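Local coordinates for protein predicted component of a thermophile-specific DNA repair system, contains a RAMP domain (Methanopyrus kandleri, PDB 4N0L) that binds RNA as the Csm3 RAMP protein of a type III-A CRISPR system and probably has endonuclease activity, at residues A[130-133]-A[134-137]; A[57-60]-A[61-65]. All coordinates share one frame; numbering follows the deposited sequence.

Interaction 1 (A[130-133]-A[134-137]); sequences FSDP and GRLE
Asp132 and Arg135 meet across an N-cap, where the chain enters the short helix 133-137. Asp132 is the capping residue, and Pro133 is the first residue of the helix. The carboxylate of Asp132 reaches forward over the first turn. Its OD1 accepts the backbone N-H of Arg135, with Asp132 OD1 and Arg135 N 3.2 Å apart. The N-H does not come in at the edge of the carboxylate. It reaches OD1 from above the plane, 64° out of it. CG of Asp132 stands anti to its own N (chi1 -167°), which leaves the group over the start of the helix. Asp132 OD2 then lies 3.4 Å from Arg135 CB.

The two side chains cross at about a right angle. Arg135 is extended and runs away from the cap, with its guanidinium plane 57° from that of the carboxylate. The two charged groups make no direct contact. A water joins them, giving a hydrogen to Asp132 OD2 and accepting one from Arg135 NH1. NH1 also donates to Gly127 O, which ties the arginine to the preceding loop.

Two backbone bonds continue the turn. Leu136 N donates to Asp132 O at 3.1 Å. Glu137 N donates to Pro133 O at 2.9 Å. The Leu136 side chain packs beside the cap, with Leu136 CD2 4.0 Å from Pro133 CA. It also touches Asp146 and Tyr148. Asp132 may also be favoured as a negative charge at this helix start. A second water serves the first turn: it donates to Asp132 OD1 at 2.8 Å and accepts from Gly134 N at 3.1 Å.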
# COMPACT_ATOMS: atom_id res chain seq x y z
N PHE A 130 16.27 0.78 -17.08
CA PHE A 130 17.51 1.40 -16.63
C PHE A 130 18.74 0.75 -17.27
O PHE A 130 19.74 1.42 -17.55
CB PHE A 130 17.62 1.30 -15.10
CG PHE A 130 18.83 1.99 -14.52
CD1 PHE A 130 19.94 1.25 -14.16
CD2 PHE A 130 18.85 3.36 -14.35
CE1 PHE A 130 21.05 1.88 -13.62
CE2 PHE A 130 19.95 3.99 -13.81
CZ PHE A 130 21.06 3.25 -13.45
N SER A 131 18.66 -0.56 -17.52
CA SER A 131 19.76 -1.30 -18.11
C SER A 131 19.50 -1.63 -19.57
O SER A 131 20.05 -2.60 -20.10
CB SER A 131 20.03 -2.58 -17.31
OG SER A 131 18.97 -3.52 -17.47
N ASP A 132 18.66 -0.83 -20.22
CA ASP A 132 18.30 -1.06 -21.62
C ASP A 132 18.28 0.25 -22.41
O ASP A 132 17.20 0.79 -22.70
CB ASP A 132 16.93 -1.76 -21.70
CG ASP A 132 16.64 -2.32 -23.08
OD1 ASP A 132 17.38 -2.02 -24.03
OD2 ASP A 132 15.64 -3.06 -23.20
N PRO A 133 19.47 0.77 -22.77
CA PRO A 133 19.62 2.03 -23.51
C PRO A 133 19.04 1.98 -24.92
O PRO A 133 18.53 2.99 -25.41
CB PRO A 133 21.14 2.23 -23.57
CG PRO A 133 21.70 1.31 -22.53
CD PRO A 133 20.77 0.15 -22.49
N GLY A 134 19.13 0.82 -25.57
CA GLY A 134 18.53 0.62 -26.87
C GLY A 134 17.04 0.93 -26.85
O GLY A 134 16.53 1.65 -27.70
N ARG A 135 16.36 0.38 -25.85
CA ARG A 135 14.93 0.64 -25.66
C ARG A 135 14.67 2.11 -25.38
O ARG A 135 13.80 2.73 -26.00
CB ARG A 135 14.40 -0.22 -24.51
CG ARG A 135 12.91 -0.08 -24.23
CD ARG A 135 12.50 -1.00 -23.09
NE ARG A 135 11.14 -0.74 -22.61
CZ ARG A 135 10.74 -0.95 -21.37
NH1 ARG A 135 11.59 -1.42 -20.46
NH2 ARG A 135 9.48 -0.69 -21.02
N LEU A 136 15.45 2.68 -24.46
CA LEU A 136 15.33 4.08 -24.06
C LEU A 136 15.44 5.05 -25.23
O LEU A 136 14.64 5.98 -25.35
CB LEU A 136 16.41 4.42 -23.03
CG LEU A 136 16.11 4.24 -21.54
CD1 LEU A 136 14.98 3.25 -21.29
CD2 LEU A 136 17.38 3.84 -20.80
N GLU A 137 16.44 4.84 -26.07
CA GLU A 137 16.76 5.78 -27.13
C GLU A 137 15.83 5.64 -28.34
O GLU A 137 15.71 6.56 -29.15
CB GLU A 137 18.22 5.62 -27.54
CG GLU A 137 19.17 6.18 -26.49
CD GLU A 137 20.63 6.01 -26.85
OE1 GLU A 137 20.94 5.14 -27.69
OE2 GLU A 137 21.47 6.75 -26.28
O HOH W 1 20.05 -2.03 -24.95
O HOH W 2 13.81 -3.30 -20.73

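Interaction 2 (A[57-60]-A[61-65]); sequences RARA and LFELA
This is an i to i+4 contact between neighbouring turns of helix 51-69, fairly close to the centre of the chain. Two arginines reach forward along the helix, each to a different kind of partner. Arg59 and Glu63 form a salt bridge, with Arg59 NH2 3.0 Å from Glu63 OE1. The carboxylate oxygen sits at the edge of the guanidinium, near its plane. The two flat groups are almost perpendicular, with planes 87° apart. Glu63 CG lies between its own N and carbonyl carbon (chi1 73°), and from there the extended chain brings the carboxylate back to the arginine.

Both ends of this bridge also grip His86, which binds the zinc ion with Cys88, Cys115 and Cys118, so the pair is second shell to the metal. Glu63 OE1 takes the backbone N-H of His86, while Arg59 NH1 donates to His86 O and to Gly122 O. A water accepts from Arg59 NH2 and donates to Glu63 OE2. Another water donates to Glu63 OE2 and, at 2.9 Å, to Ala60 O.

Arg57 instead lies against a leucine. Its chain bends at chi2 (63°), and this brings the guanidinium over Leu61. Leu61 CD2 sits above one guanidinium face, offset toward the rim, 3.4 Å from Arg57 NH1. The other methyl, Leu61 CD1, is 3.5 Å from Arg57 NE. Arg57 NE donates to Gly256 O, just beyond helix 238-255, and that helix packs on Leu61 through Val252 and Gln255.

The helical i to i+4 backbone bonds are regular. Leu61 N, Phe62 N and Glu63 N donate to Arg57 O, Ala58 O and Arg59 O, and Phe62 N lies 3.0 Å from Ala58 O.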
# COMPACT_ATOMS: atom_id res chain seq x y z
N ARG A 57 -3.64 1.63 -5.98
CA ARG A 57 -3.86 3.05 -5.76
C ARG A 57 -2.80 3.63 -4.83
O ARG A 57 -2.23 4.69 -5.11
CB ARG A 57 -5.26 3.30 -5.20
CG ARG A 57 -5.58 4.76 -4.92
CD ARG A 57 -5.57 5.60 -6.18
NE ARG A 57 -6.03 6.96 -5.92
CZ ARG A 57 -5.79 8.00 -6.71
NH1 ARG A 57 -5.09 7.85 -7.83
NH2 ARG A 57 -6.25 9.20 -6.39
N ALA A 58 -2.53 2.93 -3.73
CA ALA A 58 -1.49 3.35 -2.79
C ALA A 58 -0.12 3.43 -3.47
O ALA A 58 0.66 4.35 -3.21
CB ALA A 58 -1.44 2.40 -1.61
N ARG A 59 0.17 2.47 -4.34
CA ARG A 59 1.43 2.44 -5.08
C ARG A 59 1.54 3.61 -6.06
O ARG A 59 2.58 4.27 -6.13
CB ARG A 59 1.59 1.13 -5.84
CG ARG A 59 2.97 0.94 -6.45
CD ARG A 59 3.02 -0.29 -7.34
NE ARG A 59 4.39 -0.71 -7.62
CZ ARG A 59 5.25 -0.05 -8.38
NH1 ARG A 59 6.48 -0.52 -8.56
NH2 ARG A 59 4.90 1.09 -8.97
N ALA A 60 0.48 3.83 -6.82
CA ALA A 60 0.45 4.88 -7.83
C ALA A 60 0.65 6.27 -7.22
O ALA A 60 1.30 7.12 -7.82
CB ALA A 60 -0.86 4.83 -8.60
N LEU A 61 0.10 6.48 -6.03
CA LEU A 61 0.22 7.77 -5.36
C LEU A 61 1.56 7.93 -4.65
O LEU A 61 2.16 9.01 -4.67
CB LEU A 61 -0.93 7.96 -4.36
CG LEU A 61 -2.33 7.96 -4.96
CD1 LEU A 61 -3.38 8.07 -3.87
CD2 LEU A 61 -2.48 9.08 -5.97
N PHE A 62 2.03 6.87 -4.01
CA PHE A 62 3.31 6.91 -3.32
C PHE A 62 4.48 7.15 -4.27
O PHE A 62 5.39 7.91 -3.96
CB PHE A 62 3.57 5.62 -2.54
CG PHE A 62 4.91 5.59 -1.86
CD1 PHE A 62 5.16 6.41 -0.77
CD2 PHE A 62 5.92 4.76 -2.33
CE1 PHE A 62 6.40 6.39 -0.15
CE2 PHE A 62 7.16 4.74 -1.71
CZ PHE A 62 7.40 5.56 -0.62
N GLU A 63 4.47 6.48 -5.42
CA GLU A 63 5.58 6.59 -6.36
C GLU A 63 5.69 8.03 -6.88
O GLU A 63 6.79 8.55 -7.04
CB GLU A 63 5.43 5.59 -7.52
CG GLU A 63 4.36 5.90 -8.55
CD GLU A 63 4.27 4.82 -9.62
OE1 GLU A 63 5.20 4.00 -9.71
OE2 GLU A 63 3.27 4.81 -10.37
N LEU A 64 4.54 8.67 -7.10
CA LEU A 64 4.51 10.07 -7.51
C LEU A 64 5.04 10.98 -6.41
O LEU A 64 5.83 11.89 -6.67
CB LEU A 64 3.09 10.49 -7.90
CG LEU A 64 2.57 9.97 -9.23
CD1 LEU A 64 1.14 10.43 -9.46
CD2 LEU A 64 3.48 10.42 -10.37
N ALA A 65 4.59 10.74 -5.19
CA ALA A 65 5.02 11.53 -4.04
C ALA A 65 6.51 11.35 -3.79
O ALA A 65 7.21 12.30 -3.47
CB ALA A 65 4.22 11.16 -2.80
O HOH W 3 2.30 2.24 -9.73
O HOH W 4 1.61 6.95 -10.67

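Overall arrangement
The centre of interaction 2 lies about 8 Å from the centre of the chain, and the contact is partly buried. Interaction 1 is a surface contact, its centre about 29 Å from the centre of the chain. The two centres are 24 Å apart, and the nearest atoms are about 13 Å apart, without touching. They hold different elements: the middle of the long helix 51-69 and the start of the short helix 133-137. In interaction 1, an acid caps backbone and reaches its arginine through water. In interaction 2, acid and arginine pair directly beside the zinc site. The side chain of Arg59 comes within about 6 Å of the zinc ion, whereas that of Arg135 stays about 13 Å away.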